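Aminopeptidase N (Francisella tularensis subsp. tularensis, PDB 5DLL) is a zinc-dependent M1-family aminopeptidase that releases N-terminal amino acids from peptides and probably takes part in the breakdown of intracellular peptides. Local coordinates at residues I730-F733 and Y734-R738; L742-N745 and K746-L749. All blocks are in the same frame, centred on the assembly; numbering follows the deposited sequence.

Overall arrangement
Contacts 1 and 2 are one-turn contacts on successive helices, 723-736 and 741-752, in the helical C-terminal region that matches an ARM-repeat family. Their centres lie about 10 Å apart. Contact 1 is at the surface, about 32 Å from the chain centre, and has one buried residue among eight. It combines an aromatic pair at the helix end with charged groups. Contact 2 is partly buried, about 22 Å from the centre; four of its eight residues are buried, and its side-chain contacts are mainly aliphatic or aromatic. The two also touch: Phe733 meets Trp747, and Trp737 packs on Val743.

Contact 1: residues I730-F733 and Y734-R738; sequences INEF and YNRWR
Two N-H groups converge on the carbonyl oxygen of Ile730: the backbone amide of Tyr734, with N to O at 3.1 Å, and the indole NE1 of Trp747 from helix 741-752. The first belongs to the i to i+4 ladder of helix 723-736. Its next rung is straighter, with Asn735 N 2.8 Å from Asn731 O and an N-H...O angle of 172°. The rung after that, from Arg736 N to Glu732 O, is weak at 3.4 Å. Trp737, the first residue to leave helical backbone angles, still donates its N to Phe733 O at 3.2 Å. The same pair meets through its side chains. CD1 of Trp737 stands 3.7 Å above the Phe733 ring, over its centre, and the edge of the indole is turned to that face with the planes 50° apart. Phe733 reaches this position because its CG is anti to the backbone N (chi1 -166°). Its ring also stacks with Phe714 and touches Phe701, and it is buried among helices 691-703, 707-717 and 741-752. On another side of the helix, Glu732 and Arg736 run alongside each other, carboxylate and guanidinium planes nearly parallel. OE2 and NH2 remain 4.2 Å apart, beyond a salt bridge. The guanidinium charge is probably shared with Phe701, through a cation-pi contact, and with Asp702, a long, weak partner of NH2. The last turn thus meets its neighbours largely through aromatic rings, while Glu732 probably adds a weaker attraction.

Contact 2: residues L742-N745 and K746-L749; sequences LVVN and KWLL
The Trp747 indole lies side by side with Val744, one turn earlier, both side chains pointing the same way, and the Val744 carbonyl O sits at the indole's edge, near its plane. The closest side-chain approach is between CE3 of Trp747 and CG1 of Val744, at 4.1 Å. CG1 is the Val744 branch set anti to the backbone N (chi1 176°), which leaves it facing CE3. Beyond the turn, the indole meets the Phe733 ring with planes nearly parallel, at about 5°, and meets Tyr734 and His769 more obliquely; its NE1 is taken up by Ile730 O. Three i to i+4 backbone bonds join the segments. Trp747 N reaches Val743 O at 3.0 Å. Leu748 N to Val744 O and Leu749 N to Asn745 O are both 2.9 Å, and the second of these is the straightest of the three. Lys746 has its CG 3.6 Å from Leu742 O, then extends until NZ forms a salt bridge with Asp299. Helix 741-752 thus packs against helix 723-736 through Trp747, touches helix 759-767 through Trp747 and Leu748 and helix 777-788 through Asn745, and is tied by Lys746 to helix 297-312, which carries the zinc ligand His309.

Contact 1: residues I730-F733 and Y734-R738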
ATOM      1  N   ILE A 730     -12.641 -22.603 -19.268  1.00 57.53           N
ATOM      2  CA  ILE A 730     -11.365 -22.927 -18.636  1.00 55.95           C
ATOM      3  C   ILE A 730     -10.347 -23.296 -19.713  1.00 57.90           C
ATOM      4  O   ILE A 730      -9.239 -22.761 -19.733  1.00 56.85           O
ATOM      5  CB  ILE A 730     -11.516 -24.074 -17.608  1.00 57.12           C
ATOM      6  CG1 ILE A 730     -12.299 -23.585 -16.382  1.00 56.85           C
ATOM      7  CG2 ILE A 730     -10.159 -24.597 -17.155  1.00 56.94           C
ATOM      8  CD1 ILE A 730     -12.780 -24.692 -15.467  1.00 57.13           C
ATOM      9  N   ASN A 731     -10.746 -24.192 -20.615  1.00 61.76           N
ATOM     10  CA  ASN A 731      -9.877 -24.653 -21.703  1.00 65.35           C
ATOM     11  C   ASN A 731      -9.594 -23.557 -22.721  1.00 66.83           C
ATOM     12  O   ASN A 731      -8.436 -23.315 -23.070  1.00 62.87           O
ATOM     13  CB  ASN A 731     -10.505 -25.847 -22.429  1.00 69.86           C
ATOM     14  CG  ASN A 731     -10.728 -27.041 -21.519  1.00 73.25           C
ATOM     15  OD1 ASN A 731     -10.145 -27.139 -20.435  1.00 70.31           O
ATOM     16  ND2 ASN A 731     -11.582 -27.958 -21.958  1.00 78.93           N
ATOM     17  N   GLU A 732     -10.663 -22.915 -23.197  1.00 71.18           N
ATOM     18  CA  GLU A 732     -10.568 -21.814 -24.161  1.00 73.13           C
ATOM     19  C   GLU A 732      -9.643 -20.707 -23.648  1.00 69.01           C
ATOM     20  O   GLU A 732      -8.814 -20.200 -24.403  1.00 70.37           O
ATOM     21  CB  GLU A 732     -11.960 -21.241 -24.495  1.00 81.42           C
ATOM     22  CG  GLU A 732     -12.798 -22.105 -25.442  1.00 92.69           C
ATOM     23  CD  GLU A 732     -14.268 -21.683 -25.532  1.00 96.10           C
ATOM     24  OE1 GLU A 732     -15.112 -22.535 -25.883  1.00 93.69           O
ATOM     25  OE2 GLU A 732     -14.594 -20.507 -25.261  1.00 86.90           O
ATOM     26  N   PHE A 733      -9.769 -20.352 -22.370  1.00 63.35           N
ATOM     27  CA  PHE A 733      -8.899 -19.339 -21.760  1.00 62.40           C
ATOM     28  C   PHE A 733      -7.443 -19.814 -21.716  1.00 65.93           C
ATOM     29  O   PHE A 733      -6.530 -19.045 -22.019  1.00 66.84           O
ATOM     30  CB  PHE A 733      -9.385 -18.986 -20.349  1.00 59.66           C
ATOM     31  CG  PHE A 733      -8.776 -17.726 -19.780  1.00 59.85           C
ATOM     32  CD1 PHE A 733      -7.524 -17.744 -19.180  1.00 59.08           C
ATOM     33  CD2 PHE A 733      -9.470 -16.523 -19.819  1.00 58.96           C
ATOM     34  CE1 PHE A 733      -6.974 -16.587 -18.645  1.00 57.61           C
ATOM     35  CE2 PHE A 733      -8.923 -15.365 -19.285  1.00 57.25           C
ATOM     36  CZ  PHE A 733      -7.675 -15.398 -18.698  1.00 56.33           C
ATOM     37  N   TYR A 734      -7.228 -21.076 -21.346  1.00 67.21           N
ATOM     38  CA  TYR A 734      -5.875 -21.624 -21.259  1.00 71.62           C
ATOM     39  C   TYR A 734      -5.209 -21.661 -22.624  1.00 77.12           C
ATOM     40  O   TYR A 734      -4.059 -21.247 -22.758  1.00 78.95           O
ATOM     41  CB  TYR A 734      -5.875 -23.029 -20.652  1.00 76.59           C
ATOM     42  CG  TYR A 734      -4.488 -23.527 -20.282  1.00 80.90           C
ATOM     43  CD1 TYR A 734      -3.775 -22.943 -19.236  1.00 78.20           C
ATOM     44  CD2 TYR A 734      -3.889 -24.581 -20.977  1.00 83.58           C
ATOM     45  CE1 TYR A 734      -2.507 -23.391 -18.891  1.00 82.82           C
ATOM     46  CE2 TYR A 734      -2.620 -25.037 -20.637  1.00 84.52           C
ATOM     47  CZ  TYR A 734      -1.931 -24.440 -19.593  1.00 84.19           C
ATOM     48  OH  TYR A 734      -0.668 -24.884 -19.244  1.00 76.06           O
ATOM     49  N   ASN A 735      -5.936 -22.155 -23.626  1.00 82.94           N
ATOM     50  CA  ASN A 735      -5.432 -22.233 -25.006  1.00 90.34           C
ATOM     51  C   ASN A 735      -4.854 -20.907 -25.502  1.00 88.77           C
ATOM     52  O   ASN A 735      -3.813 -20.884 -26.162  1.00 84.35           O
ATOM     53  CB  ASN A 735      -6.541 -22.688 -25.970  1.00 95.25           C
ATOM     54  CG  ASN A 735      -6.938 -24.143 -25.773  1.00 99.96           C
ATOM     55  OD1 ASN A 735      -6.128 -24.977 -25.362  1.00101.73           O
ATOM     56  ND2 ASN A 735      -8.196 -24.455 -26.075  1.00 93.64           N
ATOM     57  N   ARG A 736      -5.534 -19.812 -25.172  1.00 88.33           N
ATOM     58  CA  ARG A 736      -5.126 -18.479 -25.611  1.00 87.27           C
ATOM     59  C   ARG A 736      -3.899 -17.977 -24.859  1.00 86.05           C
ATOM     60  O   ARG A 736      -2.996 -17.392 -25.461  1.00 84.01           O
ATOM     61  CB  ARG A 736      -6.275 -17.482 -25.430  1.00 90.67           C
ATOM     62  CG  ARG A 736      -7.518 -17.796 -26.253  1.00 99.97           C
ATOM     63  CD  ARG A 736      -8.637 -16.790 -26.005  1.00102.02           C
ATOM     64  NE  ARG A 736      -9.973 -17.356 -26.223  1.00105.92           N
ATOM     65  CZ  ARG A 736     -11.097 -16.648 -26.361  1.00103.81           C
ATOM     66  NH1 ARG A 736     -11.083 -15.318 -26.322  1.00100.52           N
ATOM     67  NH2 ARG A 736     -12.253 -17.279 -26.550  1.00101.94           N
ATOM     68  N   TRP A 737      -3.865 -18.218 -23.549  1.00 66.78           N
ATOM     69  CA  TRP A 737      -2.870 -17.595 -22.668  1.00 65.31           C
ATOM     70  C   TRP A 737      -1.926 -18.578 -21.971  1.00 60.33           C
ATOM     71  O   TRP A 737      -1.664 -18.435 -20.784  1.00 71.54           O
ATOM     72  CB  TRP A 737      -3.585 -16.740 -21.614  1.00 56.69           C
ATOM     73  CG  TRP A 737      -4.547 -15.766 -22.208  1.00 54.26           C
ATOM     74  CD1 TRP A 737      -5.909 -15.830 -22.167  1.00 48.40           C
ATOM     75  CD2 TRP A 737      -4.220 -14.583 -22.950  1.00 55.34           C
ATOM     76  NE1 TRP A 737      -6.450 -14.755 -22.827  1.00 49.70           N
ATOM     77  CE2 TRP A 737      -5.435 -13.975 -23.319  1.00 53.66           C
ATOM     78  CE3 TRP A 737      -3.015 -13.976 -23.332  1.00 56.78           C
ATOM     79  CZ2 TRP A 737      -5.485 -12.787 -24.059  1.00 58.96           C
ATOM     80  CZ3 TRP A 737      -3.065 -12.797 -24.067  1.00 64.03           C
ATOM     81  CH2 TRP A 737      -4.292 -12.217 -24.423  1.00 59.78           C
ATOM     82  N   ARG A 738      -1.414 -19.563 -22.708  1.00 71.60           N
ATOM     83  CA  ARG A 738      -0.336 -20.426 -22.210  1.00 61.54           C
ATOM     84  C   ARG A 738       0.935 -19.601 -22.062  1.00 64.67           C
ATOM     85  O   ARG A 738       1.625 -19.668 -21.049  1.00 69.01           O
ATOM     86  CB  ARG A 738      -0.044 -21.570 -23.186  1.00 67.09           C
ATOM     87  CG  ARG A 738      -1.173 -22.561 -23.392  1.00 70.86           C
ATOM     88  CD  ARG A 738      -0.924 -23.417 -24.625  1.00 82.92           C
ATOM     89  NE  ARG A 738      -2.020 -24.357 -24.863  1.00 86.02           N
ATOM     90  CZ  ARG A 738      -2.098 -25.594 -24.370  1.00 84.04           C
ATOM     91  NH1 ARG A 738      -1.137 -26.092 -23.595  1.00 82.71           N
ATOM     92  NH2 ARG A 738      -3.156 -26.345 -24.658  1.00 84.74           N
TER

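Contact 2: residues L742-N745 and K746-L749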
ATOM      1  N   LEU A 742       1.745 -14.301 -16.149  1.00 72.63           N
ATOM      2  CA  LEU A 742       0.930 -13.410 -15.315  1.00 65.52           C
ATOM      3  C   LEU A 742      -0.557 -13.713 -15.485  1.00 57.32           C
ATOM      4  O   LEU A 742      -1.319 -13.674 -14.519  1.00 57.38           O
ATOM      5  CB  LEU A 742       1.202 -11.937 -15.651  1.00 72.00           C
ATOM      6  CG  LEU A 742       2.441 -11.282 -15.025  1.00 93.14           C
ATOM      7  CD1 LEU A 742       3.737 -11.954 -15.459  1.00105.78           C
ATOM      8  CD2 LEU A 742       2.481  -9.799 -15.367  1.00105.90           C
ATOM      9  N   VAL A 743      -0.948 -14.031 -16.717  1.00 54.72           N
ATOM     10  CA  VAL A 743      -2.340 -14.316 -17.067  1.00 51.36           C
ATOM     11  C   VAL A 743      -2.759 -15.727 -16.638  1.00 55.43           C
ATOM     12  O   VAL A 743      -3.921 -15.953 -16.285  1.00 49.52           O
ATOM     13  CB  VAL A 743      -2.567 -14.139 -18.588  1.00 49.86           C
ATOM     14  CG1 VAL A 743      -4.019 -14.419 -18.966  1.00 46.38           C
ATOM     15  CG2 VAL A 743      -2.157 -12.735 -19.020  1.00 52.21           C
ATOM     16  N   VAL A 744      -1.819 -16.672 -16.673  1.00 60.59           N
ATOM     17  CA  VAL A 744      -2.075 -18.036 -16.192  1.00 61.70           C
ATOM     18  C   VAL A 744      -2.375 -18.014 -14.692  1.00 52.13           C
ATOM     19  O   VAL A 744      -3.218 -18.767 -14.213  1.00 52.37           O
ATOM     20  CB  VAL A 744      -0.891 -18.996 -16.471  1.00 65.11           C
ATOM     21  CG1 VAL A 744      -1.150 -20.369 -15.863  1.00 73.67           C
ATOM     22  CG2 VAL A 744      -0.640 -19.136 -17.966  1.00 62.99           C
ATOM     23  N   ASN A 745      -1.682 -17.150 -13.956  1.00 54.02           N
ATOM     24  CA  ASN A 745      -1.963 -16.958 -12.533  1.00 56.25           C
ATOM     25  C   ASN A 745      -3.422 -16.569 -12.294  1.00 62.25           C
ATOM     26  O   ASN A 745      -4.080 -17.108 -11.404  1.00 65.08           O
ATOM     27  CB  ASN A 745      -1.029 -15.897 -11.936  1.00 57.92           C
ATOM     28  CG  ASN A 745       0.409 -16.377 -11.823  1.00 58.10           C
ATOM     29  OD1 ASN A 745       0.738 -17.499 -12.216  1.00 51.52           O
ATOM     30  ND2 ASN A 745       1.275 -15.524 -11.281  1.00 58.92           N
ATOM     31  N   LYS A 746      -3.922 -15.646 -13.112  1.00 60.20           N
ATOM     32  CA  LYS A 746      -5.317 -15.222 -13.039  1.00 53.54           C
ATOM     33  C   LYS A 746      -6.261 -16.366 -13.420  1.00 49.59           C
ATOM     34  O   LYS A 746      -7.367 -16.475 -12.889  1.00 45.79           O
ATOM     35  CB  LYS A 746      -5.552 -14.009 -13.944  1.00 64.04           C
ATOM     36  CG  LYS A 746      -4.708 -12.796 -13.569  1.00 80.61           C
ATOM     37  CD  LYS A 746      -5.145 -11.538 -14.303  1.00 86.43           C
ATOM     38  CE  LYS A 746      -4.386 -10.321 -13.798  1.00 84.15           C
ATOM     39  NZ  LYS A 746      -5.098  -9.051 -14.105  1.00 90.82           N
ATOM     40  N   TRP A 747      -5.815 -17.214 -14.344  1.00 43.75           N
ATOM     41  CA  TRP A 747      -6.551 -18.418 -14.721  1.00 41.87           C
ATOM     42  C   TRP A 747      -6.713 -19.364 -13.526  1.00 43.10           C
ATOM     43  O   TRP A 747      -7.790 -19.930 -13.307  1.00 40.32           O
ATOM     44  CB  TRP A 747      -5.831 -19.110 -15.878  1.00 38.60           C
ATOM     45  CG  TRP A 747      -6.491 -20.344 -16.392  1.00 41.96           C
ATOM     46  CD1 TRP A 747      -7.669 -20.426 -17.083  1.00 43.89           C
ATOM     47  CD2 TRP A 747      -5.990 -21.678 -16.291  1.00 47.02           C
ATOM     48  NE1 TRP A 747      -7.940 -21.735 -17.404  1.00 43.99           N
ATOM     49  CE2 TRP A 747      -6.923 -22.525 -16.932  1.00 49.47           C
ATOM     50  CE3 TRP A 747      -4.845 -22.245 -15.714  1.00 45.21           C
ATOM     51  CZ2 TRP A 747      -6.746 -23.909 -17.010  1.00 48.57           C
ATOM     52  CZ3 TRP A 747      -4.669 -23.615 -15.794  1.00 43.41           C
ATOM     53  CH2 TRP A 747      -5.617 -24.433 -16.437  1.00 45.76           C
ATOM     54  N   LEU A 748      -5.642 -19.518 -12.750  1.00 44.88           N
ATOM     55  CA  LEU A 748      -5.670 -20.334 -11.536  1.00 45.50           C
ATOM     56  C   LEU A 748      -6.572 -19.704 -10.479  1.00 48.99           C
ATOM     57  O   LEU A 748      -7.448 -20.369  -9.920  1.00 51.67           O
ATOM     58  CB  LEU A 748      -4.259 -20.498 -10.961  1.00 45.79           C
ATOM     59  CG  LEU A 748      -3.237 -21.253 -11.817  1.00 45.67           C
ATOM     60  CD1 LEU A 748      -1.826 -20.998 -11.311  1.00 46.23           C
ATOM     61  CD2 LEU A 748      -3.541 -22.745 -11.842  1.00 45.19           C
ATOM     62  N   LEU A 749      -6.350 -18.418 -10.217  1.00 49.16           N
ATOM     63  CA  LEU A 749      -7.123 -17.680  -9.220  1.00 44.63           C
ATOM     64  C   LEU A 749      -8.610 -17.741  -9.515  1.00 44.65           C
ATOM     65  O   LEU A 749      -9.406 -17.948  -8.612  1.00 46.15           O
ATOM     66  CB  LEU A 749      -6.667 -16.220  -9.157  1.00 46.81           C
ATOM     67  CG  LEU A 749      -7.400 -15.274  -8.195  1.00 48.15           C
ATOM     68  CD1 LEU A 749      -7.483 -15.845  -6.789  1.00 45.81           C
ATOM     69  CD2 LEU A 749      -6.710 -13.918  -8.170  1.00 49.43           C
TER